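Local structure of D-glucosaminate-6-phosphate ammonia lyase (Salmonella typhimurium, 7LCE) at residues I47-Y61 with K248-H262. The protein is a pyridoxal-phosphate-dependent enzyme of the aminotransferase-like fold, related by sequence to the selenocysteine synthase family. Sequence-based numbering, arbitrary orientation.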
# COMPACT_ATOMS: atom_id res chain seq x y z
N ILE A 47 27.22 -17.77 -36.66
CA ILE A 47 25.89 -18.11 -36.15
C ILE A 47 24.85 -17.12 -36.66
O ILE A 47 23.72 -17.51 -36.99
CB ILE A 47 25.91 -18.18 -34.61
CG1 ILE A 47 26.73 -19.38 -34.14
CG2 ILE A 47 24.49 -18.26 -34.07
CD1 ILE A 47 25.99 -20.70 -34.29
N ASP A 48 25.21 -15.84 -36.74
CA ASP A 48 24.25 -14.84 -37.21
C ASP A 48 23.76 -15.17 -38.62
O ASP A 48 22.57 -15.00 -38.93
CB ASP A 48 24.87 -13.44 -37.18
CG ASP A 48 26.11 -13.33 -38.05
OD1 ASP A 48 26.80 -14.35 -38.24
OD2 ASP A 48 26.38 -12.22 -38.56
N ALA A 49 24.65 -15.66 -39.48
CA ALA A 49 24.26 -16.07 -40.82
C ALA A 49 23.52 -17.39 -40.83
O ALA A 49 22.63 -17.60 -41.67
CB ALA A 49 25.50 -16.16 -41.72
N LEU A 50 23.88 -18.31 -39.93
CA LEU A 50 23.17 -19.59 -39.86
C LEU A 50 21.75 -19.41 -39.34
O LEU A 50 20.82 -20.07 -39.83
CB LEU A 50 23.94 -20.56 -38.97
CG LEU A 50 23.35 -21.97 -38.88
CD1 LEU A 50 23.35 -22.64 -40.24
CD2 LEU A 50 24.13 -22.79 -37.87
N VAL A 51 21.55 -18.53 -38.36
CA VAL A 51 20.21 -18.25 -37.85
C VAL A 51 19.36 -17.63 -38.95
O VAL A 51 18.18 -17.97 -39.10
CB VAL A 51 20.28 -17.33 -36.61
CG1 VAL A 51 18.89 -16.80 -36.28
CG2 VAL A 51 20.88 -18.07 -35.43
N GLU A 52 19.94 -16.71 -39.71
CA GLU A 52 19.19 -16.03 -40.76
C GLU A 52 18.82 -17.00 -41.88
O GLU A 52 17.66 -17.06 -42.30
CB GLU A 52 20.03 -14.87 -41.30
CG GLU A 52 19.28 -13.84 -42.13
CD GLU A 52 18.29 -13.04 -41.29
OE1 GLU A 52 18.37 -13.11 -40.04
OE2 GLU A 52 17.44 -12.34 -41.88
N LYS A 53 19.80 -17.79 -42.34
CA LYS A 53 19.58 -18.71 -43.45
C LYS A 53 18.64 -19.85 -43.09
O LYS A 53 17.78 -20.23 -43.89
CB LYS A 53 20.93 -19.26 -43.93
CG LYS A 53 20.88 -19.97 -45.28
CD LYS A 53 20.47 -18.99 -46.38
CE LYS A 53 20.64 -19.59 -47.77
NZ LYS A 53 20.26 -18.63 -48.85
N THR A 54 18.80 -20.43 -41.89
CA THR A 54 17.92 -21.52 -41.48
C THR A 54 16.47 -21.05 -41.37
O THR A 54 15.55 -21.80 -41.69
CB THR A 54 18.39 -22.13 -40.16
OG1 THR A 54 18.64 -21.09 -39.21
CG2 THR A 54 19.66 -22.94 -40.38
N GLY A 55 16.26 -19.80 -40.94
CA GLY A 55 14.91 -19.26 -40.93
C GLY A 55 14.32 -19.20 -42.33
O GLY A 55 13.14 -19.49 -42.54
N GLU A 56 15.15 -18.86 -43.32
CA GLU A 56 14.71 -18.86 -44.71
C GLU A 56 14.35 -20.27 -45.16
O GLU A 56 13.30 -20.49 -45.79
CB GLU A 56 15.82 -18.29 -45.60
CG GLU A 56 15.57 -18.39 -47.10
CD GLU A 56 16.77 -17.93 -47.92
OE1 GLU A 56 17.78 -17.50 -47.33
OE2 GLU A 56 16.71 -18.02 -49.17
N LEU A 57 15.20 -21.26 -44.85
CA LEU A 57 14.95 -22.61 -45.33
C LEU A 57 13.72 -23.21 -44.68
O LEU A 57 12.91 -23.84 -45.36
CB LEU A 57 16.18 -23.49 -45.09
CG LEU A 57 17.45 -23.07 -45.82
CD1 LEU A 57 18.63 -23.97 -45.47
CD2 LEU A 57 17.19 -23.06 -47.32
N VAL A 58 13.55 -23.00 -43.37
CA VAL A 58 12.37 -23.53 -42.69
C VAL A 58 11.10 -22.89 -43.24
O VAL A 58 10.08 -23.57 -43.43
CB VAL A 58 12.50 -23.32 -41.17
CG1 VAL A 58 11.18 -23.61 -40.47
CG2 VAL A 58 13.60 -24.21 -40.61
N SER A 59 11.14 -21.59 -43.51
CA SER A 59 9.96 -20.88 -43.99
C SER A 59 9.49 -21.38 -45.35
O SER A 59 8.31 -21.22 -45.67
CB SER A 59 10.24 -19.38 -44.04
OG SER A 59 10.57 -18.90 -42.75
N ARG A 60 10.38 -21.97 -46.16
CA ARG A 60 9.96 -22.50 -47.45
C ARG A 60 8.94 -23.62 -47.28
O ARG A 60 8.07 -23.81 -48.14
CB ARG A 60 11.17 -22.98 -48.25
CG ARG A 60 12.11 -21.86 -48.65
CD ARG A 60 13.31 -22.37 -49.42
NE ARG A 60 14.29 -21.31 -49.64
CZ ARG A 60 15.47 -21.48 -50.22
NH1 ARG A 60 15.86 -22.66 -50.67
NH2 ARG A 60 16.28 -20.44 -50.35
N TYR A 61 9.03 -24.38 -46.19
CA TYR A 61 8.09 -25.47 -45.97
C TYR A 61 6.78 -24.98 -45.35
O TYR A 61 5.74 -25.61 -45.56
CB TYR A 61 8.72 -26.54 -45.07
CG TYR A 61 10.03 -27.09 -45.58
CD1 TYR A 61 10.06 -28.11 -46.53
CD2 TYR A 61 11.24 -26.58 -45.12
CE1 TYR A 61 11.26 -28.61 -47.00
CE2 TYR A 61 12.45 -27.08 -45.58
CZ TYR A 61 12.45 -28.09 -46.52
OH TYR A 61 13.65 -28.59 -46.98
N LYS A 248 24.44 -25.42 -33.51
CA LYS A 248 24.49 -25.45 -34.97
C LYS A 248 24.21 -26.84 -35.52
O LYS A 248 23.69 -26.97 -36.63
CB LYS A 248 25.85 -24.94 -35.45
CG LYS A 248 27.03 -25.58 -34.74
CD LYS A 248 28.35 -25.09 -35.31
CE LYS A 248 29.53 -25.68 -34.55
NZ LYS A 248 29.43 -27.15 -34.40
N GLU A 249 24.55 -27.88 -34.76
CA GLU A 249 24.39 -29.24 -35.29
C GLU A 249 22.92 -29.61 -35.43
O GLU A 249 22.52 -30.18 -36.45
CB GLU A 249 25.14 -30.24 -34.39
CG GLU A 249 24.54 -30.50 -33.02
CD GLU A 249 24.80 -29.38 -32.02
OE1 GLU A 249 25.59 -28.47 -32.34
OE2 GLU A 249 24.20 -29.41 -30.93
N ASN A 250 22.10 -29.29 -34.43
CA ASN A 250 20.68 -29.61 -34.50
C ASN A 250 19.88 -28.58 -35.30
O ASN A 250 18.81 -28.92 -35.82
CB ASN A 250 20.10 -29.74 -33.09
CG ASN A 250 20.51 -31.03 -32.41
OD1 ASN A 250 21.45 -31.70 -32.84
ND2 ASN A 250 19.81 -31.39 -31.34
N MET A 251 20.37 -27.35 -35.42
CA MET A 251 19.78 -26.41 -36.36
C MET A 251 19.83 -26.97 -37.78
O MET A 251 18.82 -26.99 -38.49
CB MET A 251 20.49 -25.06 -36.29
CG MET A 251 20.14 -24.23 -35.07
SD MET A 251 21.13 -22.72 -34.97
CE MET A 251 20.53 -21.81 -36.38
N VAL A 252 21.01 -27.43 -38.19
CA VAL A 252 21.15 -28.06 -39.50
C VAL A 252 20.34 -29.35 -39.56
O VAL A 252 19.73 -29.67 -40.59
CB VAL A 252 22.64 -28.31 -39.82
CG1 VAL A 252 22.79 -29.09 -41.11
CG2 VAL A 252 23.39 -26.99 -39.89
N GLY A 253 20.32 -30.10 -38.46
CA GLY A 253 19.58 -31.35 -38.44
C GLY A 253 18.10 -31.16 -38.71
O GLY A 253 17.49 -31.96 -39.43
N LEU A 254 17.50 -30.11 -38.15
CA LEU A 254 16.09 -29.84 -38.40
C LEU A 254 15.82 -29.56 -39.87
O LEU A 254 14.84 -30.04 -40.44
CB LEU A 254 15.61 -28.68 -37.53
CG LEU A 254 14.21 -28.15 -37.85
CD1 LEU A 254 13.16 -29.22 -37.60
CD2 LEU A 254 13.91 -26.89 -37.05
N VAL A 255 16.69 -28.76 -40.50
CA VAL A 255 16.49 -28.42 -41.91
C VAL A 255 16.59 -29.67 -42.78
O VAL A 255 15.76 -29.88 -43.68
CB VAL A 255 17.49 -27.34 -42.35
CG1 VAL A 255 17.32 -27.02 -43.82
CG2 VAL A 255 17.33 -26.10 -41.49
N TYR A 256 17.59 -30.51 -42.53
CA TYR A 256 17.72 -31.74 -43.31
C TYR A 256 16.63 -32.74 -42.97
O TYR A 256 16.26 -33.57 -43.81
CB TYR A 256 19.11 -32.35 -43.12
CG TYR A 256 20.14 -31.77 -44.06
CD1 TYR A 256 20.70 -30.52 -43.83
CD2 TYR A 256 20.54 -32.46 -45.19
CE1 TYR A 256 21.63 -29.99 -44.70
CE2 TYR A 256 21.47 -31.94 -46.07
CZ TYR A 256 22.02 -30.70 -45.82
OH TYR A 256 22.94 -30.18 -46.69
N ALA A 257 16.10 -32.69 -41.75
CA ALA A 257 14.96 -33.54 -41.41
C ALA A 257 13.69 -33.07 -42.10
O ALA A 257 12.84 -33.89 -42.46
CB ALA A 257 14.76 -33.58 -39.90
N LEU A 258 13.55 -31.76 -42.30
CA LEU A 258 12.39 -31.24 -43.02
C LEU A 258 12.42 -31.66 -44.49
O LEU A 258 11.37 -32.01 -45.06
CB LEU A 258 12.33 -29.72 -42.90
CG LEU A 258 11.85 -29.19 -41.55
CD1 LEU A 258 11.80 -27.68 -41.56
CD2 LEU A 258 10.48 -29.77 -41.21
N GLU A 259 13.59 -31.63 -45.12
CA GLU A 259 13.69 -32.08 -46.51
C GLU A 259 13.48 -33.58 -46.62
O GLU A 259 12.87 -34.06 -47.58
CB GLU A 259 15.03 -31.68 -47.11
CG GLU A 259 15.17 -31.99 -48.59
CD GLU A 259 14.15 -31.26 -49.45
OE1 GLU A 259 13.80 -30.11 -49.11
OE2 GLU A 259 13.68 -31.84 -50.45
N ASN A 260 13.96 -34.34 -45.63
CA ASN A 260 13.73 -35.78 -45.63
C ASN A 260 12.26 -36.11 -45.44
O ASN A 260 11.79 -37.15 -45.91
CB ASN A 260 14.57 -36.45 -44.53
CG ASN A 260 14.66 -37.95 -44.70
OD1 ASN A 260 13.84 -38.70 -44.16
ND2 ASN A 260 15.67 -38.40 -45.44
N TYR A 261 11.52 -35.24 -44.75
CA TYR A 261 10.08 -35.40 -44.61
C TYR A 261 9.35 -34.97 -45.88
O TYR A 261 8.33 -35.57 -46.25
CB TYR A 261 9.60 -34.60 -43.40
CG TYR A 261 8.13 -34.74 -43.05
CD1 TYR A 261 7.68 -35.82 -42.30
CD2 TYR A 261 7.21 -33.79 -43.45
CE1 TYR A 261 6.34 -35.95 -41.97
CE2 TYR A 261 5.87 -33.91 -43.13
CZ TYR A 261 5.44 -35.00 -42.39
OH TYR A 261 4.11 -35.13 -42.06
N HIS A 262 9.86 -33.94 -46.55
CA HIS A 262 9.25 -33.45 -47.78
C HIS A 262 9.43 -34.42 -48.95
O HIS A 262 8.56 -34.52 -49.81
CB HIS A 262 9.82 -32.08 -48.14
CG HIS A 262 9.30 -31.52 -49.43
ND1 HIS A 262 8.02 -31.03 -49.58
CD2 HIS A 262 9.91 -31.37 -50.64
CE1 HIS A 262 7.86 -30.61 -50.82
NE2 HIS A 262 8.98 -30.81 -51.49
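Two near-parallel helices of the aminotransferase-like (fold type I) architecture of pyridoxal-phosphate enzymes, 47-61 and 248-262, pack side by side through Y61, V58, L57, T54 and L50 on one and L258, V255 and M251 on the other. Their axes come within 10.0 Å at 21°, and V58 and L254 also reach F222 of the seven-stranded mixed sheet, so the pair lies against that sheet. At the N-terminal end, M251 runs extended and then bends at chi3 (67°), which brings its CE against L50, V51 and T54, with CE 3.8 Å from L50 CG. The side chains of L50 and K248 cross at about a right angle, with L50 CD2 3.7 Å from K248 CB. The K248 amine instead turns away to the carbonyl of A40, while E249 OE2 bonds T219 OG1 of the second subunit, placing this end at a subunit interface. T54 turns its methyl CG2 to V255 CG2, while its OG1 lies beside the M251 methyl. The two V255 branches divide the middle: CG2 faces T54 and V58, whereas CG1 lies 3.7 Å from L57 CD1. V58 CG2 also meets L258 CD1. Y61 closes the C-terminal end as a knob among V255, L258, E259 and H262. L258 CB makes a CH-pi contact over one face of its ring, 4.0 Å from the centroid, and H262 CB approaches CE1. E259, bent at chi2, brings its carboxylate to the ring edge. There Y61 OH donates to E259 OE1 at 2.6 Å, meeting the anti side 16° out of the carboxylate plane.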